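PDB 3MIZ: putative transcriptional regulator protein, LacI family from Rhizobium etli, which probably binds operator DNA and regulates transcription in the manner of LacI-family repressors, with a periplasmic-binding-protein-like core expected to sense a small effector. Local coordinates for residues F16-D21 with L75-Y80; I32-Q37 with P252-G257; P94-N99 with L107-E112. One frame throughout, in Å; residues are numbered along the deposited sequence.

Contact 1 (F16-D21 with L75-Y80); sequences FGIITD and LYVTMY
Gly17-Thr20 and Leu75-Val77 run side by side as parallel strands, their axes 4.8 Å apart at closest approach and 28° from parallel. Amide hydrogen bonds step from one to the other: Leu75 N gives to Gly17 O at 2.8 Å, Ile19 N to Leu75 O, and Val77 N to Ile19 O. Beta-branched residues suit such extended backbone. On one face Ile18 CG2 meets Val77 CG2 at 4.0 Å; on the other, Ile19 CG2 lies 3.9 Å from Tyr76 CE1, the aliphatic branch passing obliquely by the ring. Beyond Ile19 and Val77, polar side chains join in. Thr20 OG1, turned anti to its own amide nitrogen (chi1 -176°), donates to Val77 O at 3.1 Å from above the carbonyl plane. Asp21 OD1 accepts from Met79 N (a selenomethionine) at 2.9 Å through its syn lone pair, while OD2 takes a water proton and forms a salt bridge with Arg82. The same water accepts from Tyr80 N, so one carboxylate holds two successive amides of the turn at Met79 and Tyr80, one directly and one through water. The pair is central in the parallel sheet of a Rossmann-like subdomain: strand 46-51 flanks Ile18, helix 56-68 covers Ile19 and Tyr76 with Trp63, and helix 253-268 lies over Phe16 and Leu75 through Leu264.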
ATOM      1  N   PHE A  16     -19.262  -2.398  14.366  1.00 17.33           N
ATOM      2  CA  PHE A  16     -19.518  -2.665  12.956  1.00 18.04           C
ATOM      3  C   PHE A  16     -18.435  -3.643  12.533  1.00 18.23           C
ATOM      4  O   PHE A  16     -17.299  -3.551  12.992  1.00 17.68           O
ATOM      5  CB  PHE A  16     -19.375  -1.400  12.097  1.00 18.42           C
ATOM      6  CG  PHE A  16     -20.530  -0.442  12.189  1.00 18.39           C
ATOM      7  CD1 PHE A  16     -21.626  -0.703  12.998  1.00 20.41           C
ATOM      8  CD2 PHE A  16     -20.507   0.740  11.460  1.00 18.78           C
ATOM      9  CE1 PHE A  16     -22.685   0.202  13.079  1.00 19.58           C
ATOM     10  CE2 PHE A  16     -21.553   1.648  11.531  1.00 19.22           C
ATOM     11  CZ  PHE A  16     -22.648   1.380  12.344  1.00 19.32           C
ATOM     12  N   GLY A  17     -18.793  -4.585  11.673  1.00 16.18           N
ATOM     13  CA  GLY A  17     -17.818  -5.537  11.197  1.00 16.25           C
ATOM     14  C   GLY A  17     -17.568  -5.251   9.732  1.00 14.63           C
ATOM     15  O   GLY A  17     -18.495  -4.940   8.991  1.00 17.33           O
ATOM     16  N   ILE A  18     -16.315  -5.326   9.317  1.00 14.77           N
ATOM     17  CA  ILE A  18     -15.973  -5.108   7.913  1.00 13.79           C
ATOM     18  C   ILE A  18     -15.554  -6.447   7.341  1.00 14.50           C
ATOM     19  O   ILE A  18     -14.656  -7.098   7.869  1.00 13.16           O
ATOM     20  CB  ILE A  18     -14.768  -4.164   7.738  1.00 14.69           C
ATOM     21  CG1 ILE A  18     -15.100  -2.769   8.262  1.00 15.02           C
ATOM     22  CG2 ILE A  18     -14.380  -4.097   6.240  1.00 15.62           C
ATOM     23  CD1 ILE A  18     -13.933  -1.781   8.111  1.00 15.31           C
ATOM     24  N   ILE A  19     -16.212  -6.876   6.276  1.00 15.39           N
ATOM     25  CA  ILE A  19     -15.822  -8.128   5.653  1.00 15.35           C
ATOM     26  C   ILE A  19     -15.163  -7.711   4.353  1.00 15.73           C
ATOM     27  O   ILE A  19     -15.809  -7.151   3.472  1.00 16.92           O
ATOM     28  CB  ILE A  19     -17.039  -9.040   5.377  1.00 16.72           C
ATOM     29  CG1 ILE A  19     -17.658  -9.475   6.710  1.00 17.91           C
ATOM     30  CG2 ILE A  19     -16.608 -10.257   4.543  1.00 15.47           C
ATOM     31  CD1 ILE A  19     -18.817 -10.439   6.580  1.00 19.98           C
ATOM     32  N   THR A  20     -13.861  -7.940   4.253  1.00 14.75           N
ATOM     33  CA  THR A  20     -13.152  -7.579   3.044  1.00 15.12           C
ATOM     34  C   THR A  20     -12.588  -8.819   2.377  1.00 14.46           C
ATOM     35  O   THR A  20     -12.488  -9.866   3.003  1.00 12.76           O
ATOM     36  CB  THR A  20     -12.005  -6.628   3.334  1.00 15.91           C
ATOM     37  OG1 THR A  20     -11.414  -6.231   2.094  1.00 20.62           O
ATOM     38  CG2 THR A  20     -10.951  -7.308   4.212  1.00 13.66           C
ATOM     39  N   ASP A  21     -12.208  -8.698   1.110  1.00 16.48           N
ATOM     40  CA  ASP A  21     -11.663  -9.842   0.396  1.00 17.82           C
ATOM     41  C   ASP A  21     -10.140  -9.957   0.319  1.00 21.93           C
ATOM     42  O   ASP A  21      -9.558 -10.855   0.926  1.00 21.94           O
ATOM     43  CB  ASP A  21     -12.257  -9.934  -1.025  1.00 16.94           C
ATOM     44  CG  ASP A  21     -12.191  -8.616  -1.802  1.00 18.16           C
ATOM     45  OD1 ASP A  21     -11.540  -7.653  -1.342  1.00 13.85           O
ATOM     46  OD2 ASP A  21     -12.797  -8.554  -2.896  1.00 17.75           O
ATOM     47  N   LEU A  75     -20.039  -3.960   6.845  1.00 13.11           N
ATOM     48  CA  LEU A  75     -19.679  -3.174   5.683  1.00 14.45           C
ATOM     49  C   LEU A  75     -18.908  -4.176   4.835  1.00 12.89           C
ATOM     50  O   LEU A  75     -17.826  -4.624   5.206  1.00 13.60           O
ATOM     51  CB  LEU A  75     -18.806  -1.987   6.084  1.00 14.71           C
ATOM     52  CG  LEU A  75     -19.606  -0.963   6.893  1.00 16.00           C
ATOM     53  CD1 LEU A  75     -18.675   0.034   7.550  1.00 18.66           C
ATOM     54  CD2 LEU A  75     -20.602  -0.266   5.964  1.00 14.59           C
ATOM     55  N   TYR A  76     -19.513  -4.572   3.724  1.00 13.23           N
ATOM     56  CA  TYR A  76     -18.921  -5.531   2.803  1.00 12.77           C
ATOM     57  C   TYR A  76     -18.072  -4.709   1.850  1.00 12.01           C
ATOM     58  O   TYR A  76     -18.603  -4.022   0.979  1.00 12.96           O
ATOM     59  CB  TYR A  76     -20.030  -6.229   2.028  1.00 11.70           C
ATOM     60  CG  TYR A  76     -19.593  -7.499   1.380  1.00 14.87           C
ATOM     61  CD1 TYR A  76     -19.507  -8.676   2.122  1.00 15.62           C
ATOM     62  CD2 TYR A  76     -19.286  -7.544   0.019  1.00 11.48           C
ATOM     63  CE1 TYR A  76     -19.139  -9.866   1.536  1.00 16.62           C
ATOM     64  CE2 TYR A  76     -18.913  -8.739  -0.582  1.00 14.61           C
ATOM     65  CZ  TYR A  76     -18.845  -9.899   0.189  1.00 15.79           C
ATOM     66  OH  TYR A  76     -18.496 -11.099  -0.386  1.00 20.02           O
ATOM     67  N   VAL A  77     -16.756  -4.793   2.008  1.00 13.79           N
ATOM     68  CA  VAL A  77     -15.841  -4.001   1.200  1.00 12.34           C
ATOM     69  C   VAL A  77     -14.896  -4.826   0.334  1.00 12.49           C
ATOM     70  O   VAL A  77     -14.210  -5.730   0.815  1.00 11.86           O
ATOM     71  CB  VAL A  77     -14.986  -3.088   2.121  1.00 15.16           C
ATOM     72  CG1 VAL A  77     -14.095  -2.172   1.290  1.00 15.99           C
ATOM     73  CG2 VAL A  77     -15.890  -2.296   3.043  1.00 14.16           C
ATOM     74  N   THR A  78     -14.859  -4.513  -0.952  1.00 12.37           N
ATOM     75  CA  THR A  78     -13.956  -5.222  -1.849  1.00 12.18           C
ATOM     76  C   THR A  78     -12.763  -4.314  -2.140  1.00 13.50           C
ATOM     77  O   THR A  78     -12.905  -3.087  -2.188  1.00 13.97           O
ATOM     78  CB  THR A  78     -14.669  -5.618  -3.160  1.00 11.92           C
ATOM     79  OG1 THR A  78     -15.297  -4.470  -3.744  1.00 10.23           O
ATOM     80  CG2 THR A  78     -15.740  -6.674  -2.871  1.00  9.53           C
HETATM   81  N   MSE A  79     -11.586  -4.908  -2.316  1.00 14.40           N
HETATM   82  CA  MSE A  79     -10.381  -4.128  -2.598  1.00 15.52           C
HETATM   83  C   MSE A  79     -10.481  -3.411  -3.943  1.00 15.50           C
HETATM   84  O   MSE A  79     -10.000  -2.286  -4.096  1.00 14.49           O
HETATM   85  CB  MSE A  79      -9.151  -5.035  -2.562  1.00 17.22           C
HETATM   86  CG  MSE A  79      -8.768  -5.462  -1.160  1.00 26.35           C
HETATM   87 SE   MSE A  79      -8.361  -3.919  -0.045  1.00 38.53          SE
HETATM   88  CE  MSE A  79     -10.040  -3.740   0.931  1.00 29.04           C
ATOM     89  N   TYR A  80     -11.081  -4.068  -4.929  1.00 15.99           N
ATOM     90  CA  TYR A  80     -11.282  -3.430  -6.224  1.00 16.84           C
ATOM     91  C   TYR A  80     -12.748  -3.587  -6.567  1.00 17.45           C
ATOM     92  O   TYR A  80     -13.452  -4.417  -5.986  1.00 16.17           O
ATOM     93  CB  TYR A  80     -10.393  -4.034  -7.328  1.00 17.54           C
ATOM     94  CG  TYR A  80     -10.324  -5.538  -7.359  1.00 18.41           C
ATOM     95  CD1 TYR A  80      -9.269  -6.216  -6.747  1.00 19.70           C
ATOM     96  CD2 TYR A  80     -11.303  -6.288  -8.013  1.00 18.11           C
ATOM     97  CE1 TYR A  80      -9.184  -7.607  -6.789  1.00 19.01           C
ATOM     98  CE2 TYR A  80     -11.230  -7.675  -8.055  1.00 19.68           C
ATOM     99  CZ  TYR A  80     -10.168  -8.326  -7.446  1.00 19.05           C
ATOM    100  OH  TYR A  80     -10.082  -9.695  -7.515  1.00 19.63           O
TER
HETATM  101  O   HOH W   1     -11.538  -6.928  -4.682  1.00 15.27           O

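Contact 2 (I32-Q37 with P252-G257)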
ATOM      1  N   ILE A  32     -10.605   3.218   2.393  1.00 15.77           N
ATOM      2  CA  ILE A  32     -12.020   3.003   2.678  1.00 14.41           C
ATOM      3  C   ILE A  32     -12.099   2.722   4.167  1.00 13.67           C
ATOM      4  O   ILE A  32     -12.950   3.260   4.876  1.00 17.10           O
ATOM      5  CB  ILE A  32     -12.595   1.794   1.917  1.00 12.98           C
ATOM      6  CG1 ILE A  32     -12.615   2.085   0.418  1.00 13.55           C
ATOM      7  CG2 ILE A  32     -14.032   1.512   2.404  1.00 12.79           C
ATOM      8  CD1 ILE A  32     -13.008   0.877  -0.426  1.00 12.08           C
ATOM      9  N   VAL A  33     -11.196   1.872   4.640  1.00 15.16           N
ATOM     10  CA  VAL A  33     -11.166   1.517   6.050  1.00 17.24           C
ATOM     11  C   VAL A  33     -10.899   2.774   6.864  1.00 18.99           C
ATOM     12  O   VAL A  33     -11.518   2.992   7.903  1.00 16.07           O
ATOM     13  CB  VAL A  33     -10.089   0.459   6.321  1.00 19.75           C
ATOM     14  CG1 VAL A  33     -10.148   0.008   7.770  1.00 20.42           C
ATOM     15  CG2 VAL A  33     -10.294  -0.722   5.386  1.00 18.60           C
ATOM     16  N   ARG A  34      -9.988   3.608   6.372  1.00 18.96           N
ATOM     17  CA  ARG A  34      -9.657   4.862   7.036  1.00 20.43           C
ATOM     18  C   ARG A  34     -10.915   5.716   7.178  1.00 19.63           C
ATOM     19  O   ARG A  34     -11.151   6.325   8.220  1.00 17.97           O
ATOM     20  CB  ARG A  34      -8.604   5.620   6.217  1.00 22.42           C
ATOM     21  CG  ARG A  34      -8.258   6.998   6.753  1.00 28.21           C
ATOM     22  CD  ARG A  34      -7.503   7.814   5.705  1.00 31.39           C
ATOM     23  NE  ARG A  34      -7.570   9.238   6.003  1.00 35.18           N
ATOM     24  CZ  ARG A  34      -7.484  10.201   5.093  1.00 37.26           C
ATOM     25  NH1 ARG A  34      -7.325   9.895   3.809  1.00 37.06           N
ATOM     26  NH2 ARG A  34      -7.567  11.472   5.465  1.00 37.68           N
ATOM     27  N   GLY A  35     -11.720   5.757   6.121  1.00 18.47           N
ATOM     28  CA  GLY A  35     -12.947   6.532   6.151  1.00 17.00           C
ATOM     29  C   GLY A  35     -13.946   5.924   7.120  1.00 17.44           C
ATOM     30  O   GLY A  35     -14.603   6.641   7.879  1.00 18.24           O
ATOM     31  N   ILE A  36     -14.075   4.602   7.092  1.00 15.71           N
ATOM     32  CA  ILE A  36     -14.988   3.926   8.011  1.00 16.84           C
ATOM     33  C   ILE A  36     -14.547   4.192   9.451  1.00 15.78           C
ATOM     34  O   ILE A  36     -15.340   4.616  10.290  1.00 16.42           O
ATOM     35  CB  ILE A  36     -14.978   2.385   7.808  1.00 17.09           C
ATOM     36  CG1 ILE A  36     -15.449   2.016   6.399  1.00 17.41           C
ATOM     37  CG2 ILE A  36     -15.861   1.724   8.855  1.00 15.41           C
ATOM     38  CD1 ILE A  36     -16.869   2.377   6.117  1.00 25.66           C
ATOM     39  N   GLN A  37     -13.272   3.932   9.733  1.00 16.65           N
ATOM     40  CA  GLN A  37     -12.734   4.110  11.079  1.00 18.98           C
ATOM     41  C   GLN A  37     -12.913   5.538  11.584  1.00 19.38           C
ATOM     42  O   GLN A  37     -13.348   5.743  12.719  1.00 22.09           O
ATOM     43  CB  GLN A  37     -11.254   3.708  11.115  1.00 20.17           C
ATOM     44  CG  GLN A  37     -10.662   3.581  12.514  1.00 21.34           C
ATOM     45  CD  GLN A  37     -11.146   2.346  13.254  1.00 24.42           C
ATOM     46  OE1 GLN A  37     -10.855   1.217  12.860  1.00 23.64           O
ATOM     47  NE2 GLN A  37     -11.891   2.559  14.338  1.00 21.96           N
ATOM     48  N   PRO A 252     -12.716   8.134  -4.744  1.00 14.91           N
ATOM     49  CA  PRO A 252     -13.203   8.665  -3.467  1.00 13.82           C
ATOM     50  C   PRO A 252     -13.305   7.616  -2.353  1.00 14.06           C
ATOM     51  O   PRO A 252     -14.330   7.506  -1.679  1.00 11.32           O
ATOM     52  CB  PRO A 252     -14.564   9.245  -3.850  1.00 15.38           C
ATOM     53  CG  PRO A 252     -15.052   8.246  -4.850  1.00 15.43           C
ATOM     54  CD  PRO A 252     -13.822   8.007  -5.714  1.00 13.48           C
ATOM     55  N   TYR A 253     -12.227   6.868  -2.150  1.00 13.60           N
ATOM     56  CA  TYR A 253     -12.203   5.825  -1.136  1.00 14.27           C
ATOM     57  C   TYR A 253     -12.544   6.295   0.267  1.00 14.96           C
ATOM     58  O   TYR A 253     -13.404   5.713   0.922  1.00 10.66           O
ATOM     59  CB  TYR A 253     -10.842   5.122  -1.124  1.00 16.23           C
ATOM     60  CG  TYR A 253     -10.695   4.105  -2.231  1.00 18.69           C
ATOM     61  CD1 TYR A 253     -11.814   3.450  -2.744  1.00 23.67           C
ATOM     62  CD2 TYR A 253      -9.444   3.766  -2.741  1.00 25.65           C
ATOM     63  CE1 TYR A 253     -11.696   2.483  -3.735  1.00 25.68           C
ATOM     64  CE2 TYR A 253      -9.316   2.788  -3.740  1.00 25.96           C
ATOM     65  CZ  TYR A 253     -10.450   2.156  -4.224  1.00 24.35           C
ATOM     66  OH  TYR A 253     -10.350   1.172  -5.183  1.00 31.42           O
ATOM     67  N   TYR A 254     -11.863   7.336   0.730  1.00 11.96           N
ATOM     68  CA  TYR A 254     -12.113   7.861   2.062  1.00 16.03           C
ATOM     69  C   TYR A 254     -13.596   8.208   2.230  1.00 16.03           C
ATOM     70  O   TYR A 254     -14.224   7.822   3.221  1.00 16.12           O
ATOM     71  CB  TYR A 254     -11.243   9.100   2.309  1.00 19.10           C
ATOM     72  CG  TYR A 254     -11.403   9.683   3.694  1.00 22.23           C
ATOM     73  CD1 TYR A 254     -10.885   9.031   4.813  1.00 22.64           C
ATOM     74  CD2 TYR A 254     -12.107  10.868   3.888  1.00 24.67           C
ATOM     75  CE1 TYR A 254     -11.075   9.544   6.096  1.00 25.92           C
ATOM     76  CE2 TYR A 254     -12.300  11.390   5.162  1.00 26.43           C
ATOM     77  CZ  TYR A 254     -11.784  10.724   6.263  1.00 27.43           C
ATOM     78  OH  TYR A 254     -11.998  11.231   7.529  1.00 28.57           O
ATOM     79  N   ASP A 255     -14.155   8.923   1.256  1.00 17.00           N
ATOM     80  CA  ASP A 255     -15.562   9.315   1.305  1.00 18.17           C
ATOM     81  C   ASP A 255     -16.496   8.113   1.188  1.00 17.77           C
ATOM     82  O   ASP A 255     -17.565   8.099   1.796  1.00 16.30           O
ATOM     83  CB  ASP A 255     -15.890  10.322   0.199  1.00 20.24           C
ATOM     84  CG  ASP A 255     -15.208  11.663   0.407  1.00 26.68           C
ATOM     85  OD1 ASP A 255     -15.096  12.108   1.572  1.00 26.07           O
ATOM     86  OD2 ASP A 255     -14.797  12.277  -0.598  1.00 29.51           O
ATOM     87  N   LEU A 256     -16.108   7.119   0.393  1.00 15.17           N
ATOM     88  CA  LEU A 256     -16.931   5.915   0.253  1.00 15.08           C
ATOM     89  C   LEU A 256     -17.066   5.242   1.610  1.00 14.02           C
ATOM     90  O   LEU A 256     -18.140   4.757   1.967  1.00 15.13           O
ATOM     91  CB  LEU A 256     -16.311   4.923  -0.736  1.00 13.35           C
ATOM     92  CG  LEU A 256     -16.490   5.220  -2.226  1.00 18.84           C
ATOM     93  CD1 LEU A 256     -15.670   4.240  -3.057  1.00 20.41           C
ATOM     94  CD2 LEU A 256     -17.965   5.124  -2.591  1.00 16.57           C
ATOM     95  N   GLY A 257     -15.963   5.202   2.352  1.00 13.00           N
ATOM     96  CA  GLY A 257     -15.971   4.594   3.669  1.00 12.29           C
ATOM     97  C   GLY A 257     -16.835   5.378   4.644  1.00 15.69           C
ATOM     98  O   GLY A 257     -17.675   4.806   5.336  1.00 14.29           O
TER
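Residues 32-37 of helix 30-42 and 253-257, the first turn of helix 253-268, cross at -41° with the axes of these short segments only 6.5 Å apart, a close glycine-mediated helix packing within the periplasmic-binding-protein-like fold. Gly35 and Gly257 make this possible: their CA atoms lie 4.4 Å apart, and a beta carbon on either would be expected to run into the facing backbone. With the backbones in contact, CA-H groups point at carbonyl oxygens across the interface, Gly35 CA reaching Tyr254 O at 3.4 Å and Gly257 CA reaching Ile32 O at 3.5 Å. No conventional hydrogen bond joins the two segments, so shape and these weak contacts carry the crossing.

On one flank Ile32 packs against Tyr253. Its CG1 lies 3.5 Å from Tyr253 CD1, with Ile32 CD1 also near Tyr253 CD1 and CE1, the side chains crossing at a slant. The CG1-CD1 arm of the isoleucine gives an apolar surface for these ring carbons. Ile98, which follows strand 95-97, also touches Ile32 and Ile36.

The other flank carries Arg34 and Tyr254. Tyr254, swung anti to its backbone nitrogen (chi1 -178°), reaches across Gly35 and hydrogen-bonds through OH to Asp38, which fixes the far end of its ring. Arg34, its chain extended, lays its guanidinium over one face of that ring, off toward the rim, while also packing on Ser24 of the second subunit. Guanidinium and ring planes stand 32° apart in an off-centre cation-pi contact, Arg34 CZ lying 4.1 Å from the centroid of the Tyr254 ring.

Contact 3 (P94-N99 with L107-E112)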
ATOM      1  N   PRO A  94     -27.790  -6.416   9.100  1.00 19.61           N
ATOM      2  CA  PRO A  94     -27.859  -5.218   8.251  1.00 19.15           C
ATOM      3  C   PRO A  94     -26.504  -5.058   7.566  1.00 19.30           C
ATOM      4  O   PRO A  94     -25.465  -5.082   8.232  1.00 17.71           O
ATOM      5  CB  PRO A  94     -28.134  -4.103   9.252  1.00 18.20           C
ATOM      6  CG  PRO A  94     -29.002  -4.795  10.271  1.00 20.91           C
ATOM      7  CD  PRO A  94     -28.296  -6.130  10.456  1.00 17.86           C
ATOM      8  N   THR A  95     -26.524  -4.889   6.247  1.00 19.39           N
ATOM      9  CA  THR A  95     -25.291  -4.782   5.477  1.00 18.95           C
ATOM     10  C   THR A  95     -25.313  -3.723   4.378  1.00 18.50           C
ATOM     11  O   THR A  95     -26.329  -3.518   3.718  1.00 15.40           O
ATOM     12  CB  THR A  95     -24.979  -6.135   4.810  1.00 17.68           C
ATOM     13  OG1 THR A  95     -24.821  -7.139   5.820  1.00 19.94           O
ATOM     14  CG2 THR A  95     -23.709  -6.057   3.972  1.00 21.24           C
ATOM     15  N   VAL A  96     -24.180  -3.052   4.195  1.00 15.61           N
ATOM     16  CA  VAL A  96     -24.031  -2.060   3.138  1.00 14.99           C
ATOM     17  C   VAL A  96     -22.758  -2.452   2.389  1.00 12.07           C
ATOM     18  O   VAL A  96     -21.724  -2.721   3.004  1.00 11.01           O
ATOM     19  CB  VAL A  96     -23.889  -0.626   3.689  1.00 16.35           C
ATOM     20  CG1 VAL A  96     -23.521   0.334   2.563  1.00 17.07           C
ATOM     21  CG2 VAL A  96     -25.204  -0.179   4.321  1.00 16.83           C
HETATM   22  N   MSE A  97     -22.844  -2.523   1.068  1.00 11.59           N
HETATM   23  CA  MSE A  97     -21.687  -2.889   0.253  1.00 12.57           C
HETATM   24  C   MSE A  97     -20.935  -1.636  -0.192  1.00 11.38           C
HETATM   25  O   MSE A  97     -21.547  -0.645  -0.575  1.00 14.27           O
HETATM   26  CB  MSE A  97     -22.147  -3.695  -0.971  1.00 13.60           C
HETATM   27  CG  MSE A  97     -22.762  -5.042  -0.595  1.00 17.41           C
HETATM   28 SE   MSE A  97     -23.500  -5.998  -2.120  1.00 27.41          SE
HETATM   29  CE  MSE A  97     -21.846  -6.497  -2.959  1.00 18.71           C
ATOM     30  N   ILE A  98     -19.606  -1.683  -0.121  1.00 11.42           N
ATOM     31  CA  ILE A  98     -18.782  -0.543  -0.521  1.00  9.35           C
ATOM     32  C   ILE A  98     -17.710  -0.964  -1.525  1.00 10.45           C
ATOM     33  O   ILE A  98     -16.924  -1.882  -1.261  1.00 11.70           O
ATOM     34  CB  ILE A  98     -18.083   0.100   0.694  1.00 10.08           C
ATOM     35  CG1 ILE A  98     -19.132   0.501   1.748  1.00  9.33           C
ATOM     36  CG2 ILE A  98     -17.300   1.345   0.234  1.00 10.43           C
ATOM     37  CD1 ILE A  98     -18.540   0.813   3.134  1.00 12.08           C
ATOM     38  N   ASN A  99     -17.698  -0.278  -2.663  1.00 11.07           N
ATOM     39  CA  ASN A  99     -16.753  -0.508  -3.765  1.00 12.44           C
ATOM     40  C   ASN A  99     -17.159  -1.726  -4.585  1.00 14.66           C
ATOM     41  O   ASN A  99     -16.363  -2.274  -5.356  1.00 16.23           O
ATOM     42  CB  ASN A  99     -15.328  -0.710  -3.234  1.00 13.36           C
ATOM     43  CG  ASN A  99     -14.270  -0.370  -4.271  1.00 12.77           C
ATOM     44  OD1 ASN A  99     -13.135  -0.840  -4.201  1.00 18.19           O
ATOM     45  ND2 ASN A  99     -14.639   0.458  -5.233  1.00 10.10           N
ATOM     46  N   LEU A 107     -30.217  -6.448  -4.045  1.00 24.94           N
ATOM     47  CA  LEU A 107     -30.143  -7.374  -2.920  1.00 24.08           C
ATOM     48  C   LEU A 107     -29.771  -6.612  -1.643  1.00 22.52           C
ATOM     49  O   LEU A 107     -30.308  -6.878  -0.565  1.00 21.58           O
ATOM     50  CB  LEU A 107     -29.096  -8.459  -3.191  1.00 24.57           C
ATOM     51  CG  LEU A 107     -29.004  -9.593  -2.168  1.00 26.59           C
ATOM     52  CD1 LEU A 107     -30.259 -10.463  -2.241  1.00 26.05           C
ATOM     53  CD2 LEU A 107     -27.775 -10.432  -2.454  1.00 27.78           C
ATOM     54  N   LEU A 108     -28.857  -5.656  -1.780  1.00 19.01           N
ATOM     55  CA  LEU A 108     -28.386  -4.852  -0.650  1.00 17.64           C
ATOM     56  C   LEU A 108     -27.994  -3.464  -1.128  1.00 17.67           C
ATOM     57  O   LEU A 108     -27.700  -3.277  -2.305  1.00 17.89           O
ATOM     58  CB  LEU A 108     -27.144  -5.489  -0.044  1.00 18.10           C
ATOM     59  CG  LEU A 108     -27.234  -6.850   0.637  1.00 19.65           C
ATOM     60  CD1 LEU A 108     -25.828  -7.434   0.789  1.00 20.56           C
ATOM     61  CD2 LEU A 108     -27.912  -6.682   1.991  1.00 20.65           C
ATOM     62  N   PRO A 109     -28.000  -2.468  -0.228  1.00 16.71           N
ATOM     63  CA  PRO A 109     -27.609  -1.131  -0.675  1.00 15.99           C
ATOM     64  C   PRO A 109     -26.119  -1.158  -1.001  1.00 14.73           C
ATOM     65  O   PRO A 109     -25.357  -1.928  -0.411  1.00 12.47           O
ATOM     66  CB  PRO A 109     -27.933  -0.248   0.527  1.00 17.90           C
ATOM     67  CG  PRO A 109     -27.851  -1.190   1.686  1.00 22.74           C
ATOM     68  CD  PRO A 109     -28.502  -2.432   1.156  1.00 18.76           C
ATOM     69  N   SER A 110     -25.703  -0.327  -1.947  1.00 13.03           N
ATOM     70  CA  SER A 110     -24.303  -0.309  -2.331  1.00 13.06           C
ATOM     71  C   SER A 110     -23.863   1.073  -2.761  1.00 12.09           C
ATOM     72  O   SER A 110     -24.658   1.866  -3.266  1.00 12.02           O
ATOM     73  CB  SER A 110     -24.048  -1.297  -3.468  1.00 12.57           C
ATOM     74  OG  SER A 110     -24.807  -0.957  -4.612  1.00 13.07           O
ATOM     75  N   ILE A 111     -22.587   1.358  -2.542  1.00 12.40           N
ATOM     76  CA  ILE A 111     -22.026   2.640  -2.927  1.00 12.10           C
ATOM     77  C   ILE A 111     -20.666   2.352  -3.567  1.00 11.97           C
ATOM     78  O   ILE A 111     -19.823   1.659  -2.989  1.00 14.00           O
ATOM     79  CB  ILE A 111     -21.930   3.574  -1.692  1.00 12.57           C
ATOM     80  CG1 ILE A 111     -21.504   4.974  -2.129  1.00 13.59           C
ATOM     81  CG2 ILE A 111     -20.988   2.984  -0.651  1.00 15.43           C
ATOM     82  CD1 ILE A 111     -21.740   6.059  -1.060  1.00 13.30           C
ATOM     83  N   GLU A 112     -20.485   2.859  -4.782  1.00 12.77           N
ATOM     84  CA  GLU A 112     -19.269   2.642  -5.562  1.00 12.98           C
ATOM     85  C   GLU A 112     -18.744   3.929  -6.189  1.00 14.93           C
ATOM     86  O   GLU A 112     -19.469   4.920  -6.300  1.00 14.80           O
ATOM     87  CB  GLU A 112     -19.555   1.707  -6.729  1.00 16.43           C
ATOM     88  CG  GLU A 112     -20.110   0.335  -6.402  1.00 19.97           C
ATOM     89  CD  GLU A 112     -20.667  -0.319  -7.650  1.00 24.25           C
ATOM     90  OE1 GLU A 112     -21.802   0.028  -8.041  1.00 25.71           O
ATOM     91  OE2 GLU A 112     -19.967  -1.159  -8.253  1.00 25.78           O
TER
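A parallel beta connection at the margin of the N-terminal subdomain sheet joins strand 95-97 and the residues after it to strand 110-113, the two lengths linked by a short excursion of the chain. Met97 N donates to Pro109 O at 3.0 Å, nearly straight at 175°; Ile111 N returns a bond to Met97 O, and Asn99 N reaches Ile111 O at 2.9 Å, in the carbonyl plane. Proline has no amide hydrogen to give, yet its carbonyl still accepts. The ring of this proline packs as well, Pro109 CG lying 3.9 Å from Val96 CG2. Further on, Ile98 and Ile111 lie side by side and point the same way, with Ile98 CG1 3.9 Å from Ile111 CG2. Leu108 packs with both methyls: CD1 meets Met97 SE (selenomethionine) at 4.0 Å, roughly at right angles, and also Thr95 CG2, while CD2 lies 3.9 Å from Thr95 O. Its CG stands anti to the carbonyl carbon (chi1 -66°), which brings the fork up to Thr95 and Met97. An alanine here is likely to leave the Met97 selenium and the Thr95 methyl without this apolar neighbour, opening a gap where the segments meet. Glu112 carries its charge to Arg81 in a salt bridge. The chemistry is thus divided: directional amide bonds set the backbone register, whereas non-directional apolar packing joins the side chains.

How the contacts relate
The three contacts gather on one side of the chain's centre, contact 1 lying about 10 Å from contact 3 and 11 Å from contact 2, centre to centre; contacts 2 and 3 are about 14 Å apart. Strands 73-78 and 95-97 are sheet neighbours, so contacts 1 and 3 continue one another through Tyr76, whose backbone probably bonds to Val96 and Ile98. Contact 2 packs against this sheet through Ile36 on Leu75, and on contact 3 through Ile36 on Ile98 and Leu256 on Ile111. Contact 1 closes before contact 3 opens, whereas contact 2 returns 215 residues later and encloses contact 3. This is consistent with a late helix completing the N-terminal subdomain core, as in periplasmic-binding-protein folds.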